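Local coordinates for protein DNA polymerase III subunit beta (Caulobacter crescentus, PDB 5WCE) that probably encircles DNA as a ring-shaped head-to-tail homodimer that tethers DNA polymerases and other replication proteins to the duplex and makes synthesis processive, at residues K178-A183 against D256-I261; D228-P233 against R237-A242; L338-Q343 against Y372-L377; N273-K278 against E317-D322; V294-E299 against I303-R308. All blocks are in the same frame, centred on the assembly; numbering follows the deposited sequence.

Contact 1 (K178-A183 against D256-I261)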
# COMPACT_ATOMS: atom_id res chain seq x y z
N LYS A 178 15.27 32.37 -17.27
CA LYS A 178 14.63 31.09 -16.97
C LYS A 178 13.97 31.11 -15.60
O LYS A 178 14.53 31.63 -14.68
CB LYS A 178 15.69 30.01 -17.04
CG LYS A 178 16.04 29.79 -18.51
CD LYS A 178 17.49 29.50 -18.69
CE LYS A 178 17.73 29.25 -20.17
NZ LYS A 178 19.02 28.55 -20.26
N LEU A 179 12.77 30.55 -15.51
CA LEU A 179 12.19 30.15 -14.22
C LEU A 179 12.77 28.77 -13.85
O LEU A 179 12.58 27.81 -14.60
CB LEU A 179 10.67 30.10 -14.31
CG LEU A 179 9.89 29.72 -13.04
CD1 LEU A 179 10.14 30.71 -11.95
CD2 LEU A 179 8.40 29.64 -13.32
N ARG A 180 13.44 28.69 -12.69
CA ARG A 180 14.24 27.53 -12.31
C ARG A 180 13.81 27.00 -10.93
O ARG A 180 13.48 27.78 -10.03
CB ARG A 180 15.74 27.91 -12.28
CG ARG A 180 16.68 26.77 -11.86
CD ARG A 180 18.12 27.24 -11.84
NE ARG A 180 18.65 27.37 -13.19
CZ ARG A 180 19.92 27.71 -13.48
NH1 ARG A 180 20.81 28.01 -12.51
NH2 ARG A 180 20.32 27.77 -14.75
N ALA A 181 13.79 25.70 -10.79
CA ALA A 181 13.55 25.02 -9.54
C ALA A 181 14.79 24.17 -9.21
O ALA A 181 15.25 23.41 -10.07
CB ALA A 181 12.32 24.16 -9.64
N VAL A 182 15.30 24.34 -8.00
CA VAL A 182 16.47 23.57 -7.51
C VAL A 182 16.12 22.90 -6.18
O VAL A 182 15.55 23.54 -5.28
CB VAL A 182 17.73 24.41 -7.32
CG1 VAL A 182 18.83 23.60 -6.65
CG2 VAL A 182 18.23 24.95 -8.65
N ALA A 183 16.39 21.60 -6.09
CA ALA A 183 16.18 20.84 -4.85
C ALA A 183 17.50 20.16 -4.48
O ALA A 183 18.20 19.65 -5.36
CB ALA A 183 15.11 19.79 -5.04
N ASP A 256 24.43 28.54 -2.10
CA ASP A 256 24.99 28.91 -3.40
C ASP A 256 25.23 27.62 -4.22
O ASP A 256 26.37 27.19 -4.40
CB ASP A 256 26.27 29.74 -3.21
CG ASP A 256 26.82 30.31 -4.53
OD1 ASP A 256 26.23 30.11 -5.61
OD2 ASP A 256 27.90 30.93 -4.48
N TYR A 257 24.14 27.03 -4.73
CA TYR A 257 24.18 25.79 -5.47
C TYR A 257 24.98 25.89 -6.75
O TYR A 257 25.51 24.87 -7.21
CB TYR A 257 22.75 25.25 -5.76
CG TYR A 257 22.04 26.08 -6.78
CD1 TYR A 257 22.26 25.89 -8.12
CD2 TYR A 257 21.18 27.12 -6.40
CE1 TYR A 257 21.65 26.67 -9.08
CE2 TYR A 257 20.57 27.90 -7.36
CZ TYR A 257 20.80 27.66 -8.70
OH TYR A 257 20.23 28.45 -9.65
N MET A 258 25.09 27.09 -7.35
CA MET A 258 25.94 27.26 -8.54
C MET A 258 27.39 26.79 -8.29
O MET A 258 28.03 26.28 -9.20
CB MET A 258 25.86 28.69 -9.09
CG MET A 258 24.49 28.96 -9.72
SD MET A 258 24.12 30.68 -10.08
CE MET A 258 22.34 30.69 -9.99
N ARG A 259 27.85 26.86 -7.04
CA ARG A 259 29.21 26.42 -6.64
C ARG A 259 29.38 24.91 -6.58
O ARG A 259 30.50 24.38 -6.64
CB ARG A 259 29.58 27.03 -5.27
N VAL A 260 28.27 24.21 -6.45
CA VAL A 260 28.21 22.77 -6.33
C VAL A 260 28.05 22.11 -7.71
O VAL A 260 28.40 20.94 -7.88
CB VAL A 260 27.01 22.37 -5.43
CG1 VAL A 260 27.04 20.87 -5.14
CG2 VAL A 260 27.03 23.16 -4.12
N ILE A 261 27.47 22.82 -8.68
CA ILE A 261 27.17 22.25 -9.97
C ILE A 261 28.43 22.37 -10.80
O ILE A 261 28.84 23.49 -11.16
CB ILE A 261 25.97 22.92 -10.70
CG1 ILE A 261 24.70 22.71 -9.88
CG2 ILE A 261 25.83 22.32 -12.11
CD1 ILE A 261 23.43 23.23 -10.51

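Contact 2 (D228-P233 against R237-A242)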
# COMPACT_ATOMS: atom_id res chain seq x y z
N ASP A 228 -2.05 30.18 -11.86
CA ASP A 228 -1.58 31.47 -11.43
C ASP A 228 -0.64 31.38 -10.19
O ASP A 228 -0.96 30.72 -9.17
CB ASP A 228 -2.77 32.41 -11.20
CG ASP A 228 -3.31 33.00 -12.50
OD1 ASP A 228 -2.77 32.72 -13.59
OD2 ASP A 228 -4.23 33.79 -12.47
N LEU A 229 0.53 32.04 -10.28
CA LEU A 229 1.50 32.05 -9.23
C LEU A 229 1.67 33.48 -8.72
O LEU A 229 1.74 34.47 -9.51
CB LEU A 229 2.83 31.48 -9.74
CG LEU A 229 4.03 31.47 -8.79
CD1 LEU A 229 3.82 30.51 -7.64
CD2 LEU A 229 5.25 31.03 -9.57
N GLN A 230 1.72 33.61 -7.40
CA GLN A 230 2.07 34.85 -6.77
C GLN A 230 3.16 34.59 -5.76
O GLN A 230 3.19 33.53 -5.12
CB GLN A 230 0.87 35.53 -6.10
CG GLN A 230 -0.23 35.91 -7.07
CD GLN A 230 -1.51 36.27 -6.35
OE1 GLN A 230 -2.27 35.39 -5.92
NE2 GLN A 230 -1.75 37.55 -6.21
N VAL A 231 4.05 35.57 -5.65
CA VAL A 231 5.20 35.41 -4.80
C VAL A 231 5.50 36.70 -4.05
O VAL A 231 5.31 37.79 -4.57
CB VAL A 231 6.44 35.03 -5.63
CG1 VAL A 231 7.65 34.85 -4.73
CG2 VAL A 231 6.19 33.77 -6.42
N SER A 232 5.93 36.57 -2.80
CA SER A 232 6.61 37.61 -2.05
C SER A 232 7.76 36.90 -1.31
O SER A 232 7.81 35.65 -1.31
CB SER A 232 5.68 38.21 -1.01
OG SER A 232 5.45 37.28 0.04
N PRO A 233 8.62 37.66 -0.62
CA PRO A 233 9.66 36.95 0.18
C PRO A 233 9.10 36.16 1.39
O PRO A 233 9.81 35.37 1.95
CB PRO A 233 10.58 38.10 0.66
CG PRO A 233 10.26 39.27 -0.25
CD PRO A 233 8.81 39.13 -0.58
N ARG A 237 1.54 31.81 -3.47
CA ARG A 237 0.14 31.45 -3.72
C ARG A 237 -0.01 30.85 -5.11
O ARG A 237 0.46 31.42 -6.11
CB ARG A 237 -0.77 32.64 -3.54
CG ARG A 237 -2.27 32.35 -3.60
CD ARG A 237 -3.04 33.54 -3.09
NE ARG A 237 -4.46 33.28 -3.10
CZ ARG A 237 -5.26 33.36 -4.15
NH1 ARG A 237 -4.79 33.78 -5.34
NH2 ARG A 237 -6.57 33.11 -4.00
N PHE A 238 -0.66 29.70 -5.17
CA PHE A 238 -0.98 29.03 -6.41
C PHE A 238 -2.50 29.11 -6.51
O PHE A 238 -3.21 28.68 -5.59
CB PHE A 238 -0.59 27.59 -6.38
CG PHE A 238 0.85 27.33 -6.13
CD1 PHE A 238 1.72 27.13 -7.21
CD2 PHE A 238 1.35 27.15 -4.83
CE1 PHE A 238 3.05 26.85 -7.00
CE2 PHE A 238 2.68 26.87 -4.63
CZ PHE A 238 3.53 26.71 -5.72
N GLU A 239 -3.00 29.61 -7.63
CA GLU A 239 -4.43 29.56 -7.94
C GLU A 239 -4.74 28.59 -9.11
O GLU A 239 -4.14 28.73 -10.21
CB GLU A 239 -4.88 30.95 -8.32
CG GLU A 239 -6.04 31.52 -7.57
CD GLU A 239 -6.36 32.88 -8.10
OE1 GLU A 239 -6.77 32.99 -9.29
OE2 GLU A 239 -6.13 33.85 -7.38
N PHE A 240 -5.70 27.68 -8.87
CA PHE A 240 -6.10 26.62 -9.82
C PHE A 240 -7.61 26.77 -10.03
O PHE A 240 -8.41 25.96 -9.45
CB PHE A 240 -5.89 25.24 -9.21
CG PHE A 240 -4.59 25.06 -8.45
CD1 PHE A 240 -3.47 24.50 -9.11
CD2 PHE A 240 -4.50 25.31 -7.09
CE1 PHE A 240 -2.30 24.26 -8.43
CE2 PHE A 240 -3.33 25.09 -6.40
CZ PHE A 240 -2.21 24.58 -7.08
N GLY A 241 -8.04 27.81 -10.72
CA GLY A 241 -9.46 28.13 -10.85
C GLY A 241 -10.16 28.43 -9.53
O GLY A 241 -9.82 29.38 -8.86
N ALA A 242 -11.06 27.56 -9.10
CA ALA A 242 -11.78 27.78 -7.85
C ALA A 242 -10.94 27.48 -6.60
O ALA A 242 -11.20 27.99 -5.51
CB ALA A 242 -13.08 26.94 -7.85
O HOH W 1 -1.95 32.96 -7.57

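Contact 3 (L338-Q343 against Y372-L377)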
# COMPACT_ATOMS: atom_id res chain seq x y z
N LEU A 338 19.87 5.63 -9.17
CA LEU A 338 18.61 5.18 -9.81
C LEU A 338 17.61 6.31 -9.90
O LEU A 338 16.90 6.39 -10.89
CB LEU A 338 18.05 3.97 -9.07
CG LEU A 338 18.87 2.72 -9.29
CD1 LEU A 338 18.39 1.67 -8.32
CD2 LEU A 338 18.80 2.25 -10.74
N ASP A 339 17.57 7.18 -8.91
CA ASP A 339 16.67 8.35 -8.97
C ASP A 339 16.95 9.23 -10.17
O ASP A 339 16.05 9.65 -10.93
CB ASP A 339 16.78 9.17 -7.68
CG ASP A 339 16.05 8.55 -6.49
OD1 ASP A 339 15.25 7.60 -6.63
OD2 ASP A 339 16.38 8.99 -5.38
N VAL A 340 18.23 9.49 -10.42
CA VAL A 340 18.63 10.22 -11.60
C VAL A 340 18.29 9.50 -12.88
O VAL A 340 17.71 10.11 -13.79
CB VAL A 340 20.14 10.59 -11.55
CG1 VAL A 340 20.55 11.22 -12.88
CG2 VAL A 340 20.38 11.53 -10.42
N CYS A 341 18.64 8.21 -13.01
CA CYS A 341 18.30 7.48 -14.21
C CYS A 341 16.77 7.49 -14.45
O CYS A 341 16.32 7.52 -15.59
CB CYS A 341 18.79 6.02 -14.13
SG CYS A 341 20.60 5.90 -14.12
N GLY A 342 15.99 7.49 -13.38
CA GLY A 342 14.51 7.60 -13.45
C GLY A 342 13.97 8.90 -14.02
O GLY A 342 12.83 8.95 -14.43
N GLN A 343 14.77 9.96 -14.05
CA GLN A 343 14.38 11.25 -14.62
C GLN A 343 14.76 11.43 -16.05
O GLN A 343 14.20 12.27 -16.72
CB GLN A 343 14.99 12.41 -13.80
CG GLN A 343 14.46 12.47 -12.39
CD GLN A 343 12.96 12.71 -12.35
OE1 GLN A 343 12.41 13.39 -13.23
NE2 GLN A 343 12.29 12.09 -11.40
N TYR A 372 21.44 17.14 -13.14
CA TYR A 372 21.53 16.39 -11.88
C TYR A 372 23.00 16.30 -11.40
O TYR A 372 23.94 16.22 -12.21
CB TYR A 372 20.94 15.01 -12.02
CG TYR A 372 19.50 15.12 -12.44
CD1 TYR A 372 18.51 15.41 -11.50
CD2 TYR A 372 19.15 15.03 -13.77
CE1 TYR A 372 17.19 15.58 -11.91
CE2 TYR A 372 17.84 15.24 -14.17
CZ TYR A 372 16.88 15.51 -13.20
OH TYR A 372 15.53 15.70 -13.57
N VAL A 373 23.15 16.39 -10.10
CA VAL A 373 24.44 16.31 -9.46
C VAL A 373 24.36 15.15 -8.44
O VAL A 373 23.42 15.07 -7.59
CB VAL A 373 24.89 17.60 -8.76
CG1 VAL A 373 26.32 17.47 -8.27
CG2 VAL A 373 24.82 18.80 -9.70
N LEU A 374 25.33 14.25 -8.56
CA LEU A 374 25.57 13.16 -7.60
C LEU A 374 26.89 13.39 -6.89
O LEU A 374 27.88 13.74 -7.54
CB LEU A 374 25.65 11.81 -8.31
CG LEU A 374 24.34 11.37 -8.97
CD1 LEU A 374 24.60 10.26 -9.99
CD2 LEU A 374 23.34 10.99 -7.92
N MET A 375 26.84 13.17 -5.57
CA MET A 375 28.01 13.34 -4.73
C MET A 375 28.61 11.95 -4.48
O MET A 375 27.92 11.02 -4.10
CB MET A 375 27.61 14.02 -3.44
CG MET A 375 26.88 15.36 -3.71
SD MET A 375 27.89 16.51 -4.67
CE MET A 375 29.17 16.74 -3.44
N PRO A 376 29.91 11.81 -4.73
CA PRO A 376 30.47 10.48 -4.56
C PRO A 376 30.75 10.13 -3.12
O PRO A 376 30.77 10.99 -2.24
CB PRO A 376 31.75 10.53 -5.39
CG PRO A 376 32.23 11.94 -5.18
CD PRO A 376 30.95 12.76 -5.18
N LEU A 377 30.89 8.84 -2.87
CA LEU A 377 31.18 8.37 -1.55
C LEU A 377 32.17 7.22 -1.65
O LEU A 377 32.44 6.71 -2.74
CB LEU A 377 29.92 8.01 -0.79
CG LEU A 377 28.84 7.20 -1.55
CD1 LEU A 377 29.41 5.89 -1.91
CD2 LEU A 377 27.56 7.01 -0.79

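Contact 4 (N273-K278 against E317-D322)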
# COMPACT_ATOMS: atom_id res chain seq x y z
N ASN A 273 20.75 4.35 -20.83
CA ASN A 273 20.23 4.63 -19.50
C ASN A 273 19.39 3.50 -18.96
O ASN A 273 19.49 3.16 -17.77
CB ASN A 273 19.40 5.90 -19.52
CG ASN A 273 18.90 6.31 -18.16
OD1 ASN A 273 19.70 6.70 -17.30
ND2 ASN A 273 17.55 6.28 -17.95
N ASP A 274 18.53 2.93 -19.80
CA ASP A 274 17.69 1.82 -19.35
C ASP A 274 18.54 0.60 -18.99
O ASP A 274 18.35 0.03 -17.93
CB ASP A 274 16.64 1.43 -20.39
CG ASP A 274 15.65 0.37 -19.84
OD1 ASP A 274 15.03 0.59 -18.78
OD2 ASP A 274 15.56 -0.69 -20.43
N LEU A 275 19.48 0.22 -19.83
CA LEU A 275 20.31 -0.95 -19.54
C LEU A 275 21.13 -0.70 -18.26
O LEU A 275 21.22 -1.55 -17.38
CB LEU A 275 21.21 -1.32 -20.70
CG LEU A 275 22.26 -2.39 -20.36
CD1 LEU A 275 21.61 -3.70 -19.86
CD2 LEU A 275 23.21 -2.60 -21.52
N PHE A 276 21.67 0.50 -18.12
CA PHE A 276 22.50 0.82 -16.97
C PHE A 276 21.69 0.79 -15.68
O PHE A 276 22.11 0.20 -14.71
CB PHE A 276 23.21 2.18 -17.16
CG PHE A 276 24.08 2.59 -16.01
CD1 PHE A 276 25.31 2.00 -15.82
CD2 PHE A 276 23.69 3.61 -15.17
CE1 PHE A 276 26.13 2.41 -14.78
CE2 PHE A 276 24.52 4.05 -14.16
CZ PHE A 276 25.74 3.41 -13.95
N ALA A 277 20.52 1.43 -15.69
CA ALA A 277 19.65 1.44 -14.55
C ALA A 277 19.26 -0.00 -14.12
O ALA A 277 19.27 -0.32 -12.94
CB ALA A 277 18.40 2.26 -14.86
N LYS A 278 18.97 -0.86 -15.10
CA LYS A 278 18.63 -2.26 -14.78
C LYS A 278 19.77 -2.97 -14.14
O LYS A 278 19.55 -3.74 -13.20
CB LYS A 278 18.12 -3.02 -16.02
CG LYS A 278 16.67 -2.65 -16.29
CD LYS A 278 16.23 -3.18 -17.63
CE LYS A 278 14.79 -2.80 -17.88
NZ LYS A 278 14.56 -3.09 -19.32
N GLU A 317 28.33 -6.54 -12.13
CA GLU A 317 27.86 -6.53 -13.53
C GLU A 317 28.65 -5.58 -14.39
O GLU A 317 28.92 -4.44 -13.96
CB GLU A 317 26.35 -6.23 -13.62
CG GLU A 317 25.81 -6.22 -15.03
CD GLU A 317 24.32 -6.40 -15.11
OE1 GLU A 317 23.67 -6.69 -14.08
OE2 GLU A 317 23.77 -6.28 -16.24
N GLU A 318 29.04 -6.05 -15.59
CA GLU A 318 29.71 -5.16 -16.58
C GLU A 318 28.69 -4.59 -17.54
O GLU A 318 27.77 -5.29 -17.99
CB GLU A 318 30.76 -5.90 -17.37
CG GLU A 318 31.77 -6.61 -16.49
CD GLU A 318 32.74 -7.50 -17.25
OE1 GLU A 318 32.48 -7.82 -18.43
OE2 GLU A 318 33.77 -7.88 -16.65
N VAL A 319 28.82 -3.30 -17.80
CA VAL A 319 27.96 -2.57 -18.75
C VAL A 319 28.87 -1.85 -19.75
O VAL A 319 29.80 -1.14 -19.35
CB VAL A 319 27.07 -1.54 -18.05
CG1 VAL A 319 26.21 -0.83 -19.11
CG2 VAL A 319 26.17 -2.23 -17.01
N GLU A 320 28.64 -2.10 -21.03
CA GLU A 320 29.38 -1.39 -22.10
C GLU A 320 28.92 0.10 -22.13
O GLU A 320 27.75 0.40 -21.99
CB GLU A 320 29.19 -2.08 -23.47
CG GLU A 320 29.51 -3.59 -23.39
CD GLU A 320 30.93 -3.83 -22.85
OE1 GLU A 320 31.85 -3.10 -23.33
OE2 GLU A 320 31.15 -4.69 -21.93
N VAL A 321 29.87 1.00 -22.21
CA VAL A 321 29.57 2.44 -22.25
C VAL A 321 30.50 3.08 -23.27
O VAL A 321 31.47 2.47 -23.70
CB VAL A 321 29.69 3.16 -20.89
CG1 VAL A 321 28.81 2.49 -19.84
CG2 VAL A 321 31.16 3.24 -20.45
N ASP A 322 30.15 4.31 -23.66
CA ASP A 322 30.95 5.12 -24.54
C ASP A 322 31.86 6.05 -23.72
O ASP A 322 31.41 7.14 -23.23
CB ASP A 322 30.01 5.94 -25.43
CG ASP A 322 30.70 6.57 -26.62
OD1 ASP A 322 31.88 6.34 -26.86
OD2 ASP A 322 30.00 7.19 -27.44

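Contact 5 (V294-E299 against I303-R308)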
# COMPACT_ATOMS: atom_id res chain seq x y z
N VAL A 294 27.09 1.62 -4.48
CA VAL A 294 27.56 0.88 -5.64
C VAL A 294 28.89 1.50 -6.12
O VAL A 294 29.00 2.73 -6.22
CB VAL A 294 26.50 0.83 -6.75
CG1 VAL A 294 26.05 2.20 -7.19
CG2 VAL A 294 26.97 0.05 -7.97
N LYS A 295 29.86 0.63 -6.39
CA LYS A 295 31.12 1.02 -7.00
C LYS A 295 31.06 0.94 -8.54
O LYS A 295 30.62 -0.06 -9.06
CB LYS A 295 32.26 0.13 -6.49
CG LYS A 295 33.63 0.49 -7.07
CD LYS A 295 34.64 -0.42 -6.37
CE LYS A 295 36.03 -0.36 -6.89
NZ LYS A 295 36.76 -1.46 -6.16
N LEU A 296 31.50 1.99 -9.21
CA LEU A 296 31.58 2.08 -10.67
C LEU A 296 33.07 2.10 -10.99
O LEU A 296 33.77 3.09 -10.66
CB LEU A 296 30.94 3.37 -11.22
CG LEU A 296 29.43 3.53 -11.33
CD1 LEU A 296 28.75 3.31 -9.99
CD2 LEU A 296 29.04 4.88 -11.92
N ALA A 297 33.58 1.00 -11.56
CA ALA A 297 34.94 0.94 -12.04
C ALA A 297 34.88 1.27 -13.54
O ALA A 297 34.39 0.48 -14.35
CB ALA A 297 35.54 -0.43 -11.77
N VAL A 298 35.29 2.49 -13.87
CA VAL A 298 35.15 3.07 -15.19
C VAL A 298 36.49 2.90 -15.91
O VAL A 298 37.56 3.19 -15.35
CB VAL A 298 34.77 4.59 -15.09
CG1 VAL A 298 34.54 5.20 -16.44
CG2 VAL A 298 33.50 4.76 -14.26
N GLU A 299 36.41 2.41 -17.14
CA GLU A 299 37.54 2.29 -18.03
C GLU A 299 37.05 2.49 -19.45
O GLU A 299 35.86 2.45 -19.70
CB GLU A 299 38.19 0.89 -17.86
CG GLU A 299 37.28 -0.26 -18.27
CD GLU A 299 37.89 -1.66 -18.02
OE1 GLU A 299 38.87 -1.98 -18.70
OE2 GLU A 299 37.37 -2.39 -17.15
N ILE A 303 31.82 0.11 -17.75
CA ILE A 303 31.70 0.30 -16.31
C ILE A 303 31.46 -1.05 -15.71
O ILE A 303 30.53 -1.76 -16.12
CB ILE A 303 30.55 1.24 -15.93
CG1 ILE A 303 30.79 2.61 -16.53
CG2 ILE A 303 30.44 1.34 -14.40
CD1 ILE A 303 29.71 3.61 -16.22
N THR A 304 32.29 -1.41 -14.73
CA THR A 304 32.03 -2.62 -13.94
C THR A 304 31.38 -2.15 -12.62
O THR A 304 31.98 -1.36 -11.90
CB THR A 304 33.34 -3.39 -13.72
OG1 THR A 304 33.78 -3.82 -15.00
CG2 THR A 304 33.15 -4.64 -12.87
N LEU A 305 30.18 -2.60 -12.36
CA LEU A 305 29.45 -2.26 -11.16
C LEU A 305 29.66 -3.31 -10.09
O LEU A 305 29.49 -4.50 -10.37
CB LEU A 305 27.94 -2.15 -11.45
CG LEU A 305 27.52 -1.09 -12.46
CD1 LEU A 305 26.07 -1.38 -12.90
CD2 LEU A 305 27.71 0.30 -11.85
N THR A 306 29.99 -2.88 -8.86
CA THR A 306 30.05 -3.80 -7.71
C THR A 306 29.23 -3.29 -6.51
O THR A 306 29.34 -2.12 -6.16
CB THR A 306 31.50 -4.05 -7.29
OG1 THR A 306 32.22 -4.54 -8.39
CG2 THR A 306 31.58 -5.03 -6.16
N VAL A 307 28.42 -4.16 -5.91
CA VAL A 307 27.73 -3.91 -4.63
C VAL A 307 28.09 -5.05 -3.69
O VAL A 307 28.29 -6.20 -4.14
CB VAL A 307 26.20 -3.81 -4.78
CG1 VAL A 307 25.43 -3.63 -3.44
CG2 VAL A 307 25.81 -2.66 -5.65
N ARG A 308 28.28 -4.72 -2.41
CA ARG A 308 28.50 -5.67 -1.34
C ARG A 308 27.52 -5.33 -0.22
O ARG A 308 27.15 -4.18 -0.03
CB ARG A 308 29.92 -5.63 -0.81
CG ARG A 308 30.96 -5.98 -1.89
CD ARG A 308 32.36 -6.24 -1.34
NE ARG A 308 32.78 -7.66 -1.38
CZ ARG A 308 32.39 -8.62 -0.52
NH1 ARG A 308 31.54 -8.39 0.48
NH2 ARG A 308 32.86 -9.84 -0.68
O HOH W 2 35.37 -1.66 -15.72

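Contact 1 (K178-A183 against D256-I261)
Arg180, on a strand of the central domain, donates from NH1 to the hydroxyl of Tyr257, in the loop between strands 243-248 and 267-272. This hydrogen bond is 3.0 Å from Arg180 NH1 to Tyr257 OH and nearly straight, 163° at the hydrogen. The oxygen lies close to the guanidinium plane, so the guanidinium approaches by its edge, while the guanidinium and the phenol ring are turned 66° against each other. The bend at chi3 of an otherwise extended chain swings NH1 round to the hydroxyl, and Arg180 CD stays 3.3 Å from Tyr257 OH. Tyr257 OH also bonds to His169, and NH2 of Arg180 forms salt bridges with Glu173 and Glu193.

The apolar part is a CH-pi contact. Val182 CG2 sits over one face of the Tyr257 ring, 3.8 Å from the centroid and 15° off the normal. Met258 CE reaches the margin, 4.0 Å from Arg180 NH1.

The loop thus lies against strand 176-184 with a largely buried phenol gripped by its face and its hydroxyl together, while the two glutamates probably offset the charge of the buried arginine.

Contact 2 (D228-P233 against R237-A242)
The Phe238 ring carries Leu229 CD1 over one face, and the guanidinium of Arg237 meets Gln230 OE1 at its edge. In the first pair CD1 stands 4.2 Å from the ring centroid, 28° off the normal, a CH-pi contact between two side chains lying side by side and pointing the same way. Leu229 directs CG away from its own backbone N (chi1 177°), which brings CD1 back over the ring; its nearest ring atom is Phe238 CE1 at 3.8 Å.

In the second pair, on the face shared with Asp228 and Glu239, Arg237 NH1 donates to Gln230 OE1 over 3.0 Å. The donor comes almost straight down the amide C=O direction, and the amide plane stands nearly perpendicular to the guanidinium, 83° away. A water lies 3.0 Å from Gln230 OE1, and Gln230 NE2 bonds to the backbone oxygen of Ser133, so both ends of the amide are held. Arg237 forms a salt bridge with Glu239 as well, although its modelled length is doubtfully short. Asp228 OD2 and Glu239 OE1 are 4.1 Å apart, a proximity of like charges probably eased by the two arginines, Arg237 and Arg135, at Glu239.

Reciprocal backbone hydrogen bonds join Asp228 to Glu239 and Gln230 to Arg237, with Leu229 and Phe238 as the non-hydrogen-bonded pair between them. The hairpin lies within an eight-stranded antiparallel sheet: strand 136-139 flanks it next to Leu229, strand 243-248 next to Phe238, and helix 210-220 packs Thr212 and Ala216 against the phenylalanine.

Contact 3 (L338-Q343 against Y372-L377)
Tyr372, the first residue of 372-377, meets both Val340 and Gln343 of the helix. Its CB receives the two methyls of Val340, with CG1 and CG2 each 3.9 Å away, and the side chains slide past one another in opposite directions. CG1 continues to the root of the ring, 4.1 Å from Tyr372 CG. At the far end the hydroxyl lies against the aliphatic base of Gln343, whose CB is 3.3 Å from Tyr372 OH and whose CG is 3.6 Å from the same oxygen. Gln343 crosses the tyrosine at about a right angle; its CG lies anti to the carbonyl carbon (chi1 -65°), which lays CB and CG along the hydroxyl, and the bend at chi2 then turns the amide. The amide makes no hydrogen bond to the phenol: Tyr372 OH is bonded instead to the backbone oxygen of Lys149, a bond that links this strand to the central-domain part of the chain.

Val373 turns to the other side of the strand. Leu374 comes back to the helix, its CD2 reaching Val340 CG2 at 3.9 Å as the two side chains cross obliquely. Val340 thus fits between alternate residues of the strand, and Val362 of strand 360-364 also touches Val340 and Leu374.

Helix segment 338-343 and strand segment 372-374 run nearly antiparallel, at 164°, with axes 9.7 Å apart at closest approach, bridged by Val340, Tyr372 and Leu374. This is the helix-on-sheet layer of the DNA polymerase processivity-ring fold, in which each domain packs two helices against outer beta sheets, the helices facing the central hole of the ring.

Contact 4 (N273-K278 against E317-D322)
Val319 sends one methyl, CG1, into the angle between Leu275 and Phe276, joining the first turns of helix 273-284 to strand 314-320, outermost of its sheet within this chain. This is the helix-on-sheet packing of the processivity-ring fold. Leu275 CD2 approaches CG1 of Val319 to 4.2 Å at the exposed margin of the contact. On the buried side Phe276 CD1 is 4.4 Å from the same methyl, Val319 CG1, which lies at the edge of the ring near its plane. The contact is wholly apolar, with no hydrogen bond between the segments. Phe276 is extended from the helix, CG opposite its own backbone N (chi1 179°), and this carries the ring down between helix and sheet.

Farther out, Ile303 and Leu305 of the adjoining strand, and Leu337 and Cys341 of helix 334-343, also pack on that ring. The strand itself lies at the subunit boundary: Glu317 pairs in antiparallel fashion with a strand of the second subunit, continuing the sheet across the interface, while Glu318 and Glu320 form salt bridges with Arg111 of that subunit. Glu317 also reaches back to Arg282 of the helix. One turn apart on the exposed side of the helix, Lys278 NZ meets the syn lone pair of Asp274 OD2 in a salt bridge of 2.8 Å.

Contact 5 (V294-E299 against I303-R308)
Leu296 lies beside Ile303 and Leu305, all three pointing to the same side of an antiparallel hairpin, and its atoms divide between these two neighbours. CB rests 3.8 Å from Ile303 CG2. At CG both neighbours are met, Leu305 CD2 at 3.7 Å and Ile303 CG2 at 3.9 Å. Farther out, CD1 of Leu296 again touches Leu305 CD2, at 3.7 Å. A chi1 of -78° sets the branch point between the two, and Ile330 and Phe332 of strand 328-333 add to its surroundings.

The apolar row extends both ways along the hairpin. Val298 lies alongside Ile303, while at the far end CB of Val294 meets Val307 CG2 at 3.7 Å as those side chains cross at a slant. Leu305 also packs on Phe276 and Ala279 of helix 273-284, which places this face inside the domain.

Two reciprocal pairs of backbone hydrogen bonds set the register, Lys295 with Thr306 and Ala297 with Thr304. The bond from Ala297 N to Thr304 O is almost perfectly straight, 176° at the hydrogen.

The face of Lys295, Ala297, Thr304 and Thr306 is more polar. Near it a water donates to Ala297 O at 2.7 Å and to Glu299 OE2 at 2.6 Å, and lies 2.8 Å from Thr304 OG1. It thereby ties the glutamate to the opposite strand, which the carboxylate does not bond directly. The chemistry is that of an amphipathic hairpin: branched aliphatics seal its inner face, while water and hydroxyls serve its partly exposed one.

Overall arrangement
Following the chain from the N terminus, contact 1 opens first, at 178-183, and closes only at 256-261; the short hairpin of contact 2 is nested within that loop. Contact 4 then opens at 273-278 and closes at 317-322, enclosing the hairpin of contact 5. Contact 3 follows in series, and no two loops cross. Contacts 4 and 5 share a sheet, strands 302-308 and 314-320 being neighbours, and contact 3 joins contact 4 through the packing of helices 273-284 and 334-343. Contacts 1 and 3 reach one sheet spanning the central and C-terminal domains, and meet where Ile261 packs on Val373. Contact 2 touches no other, though its nearest atoms come within about 5 Å of contact 1.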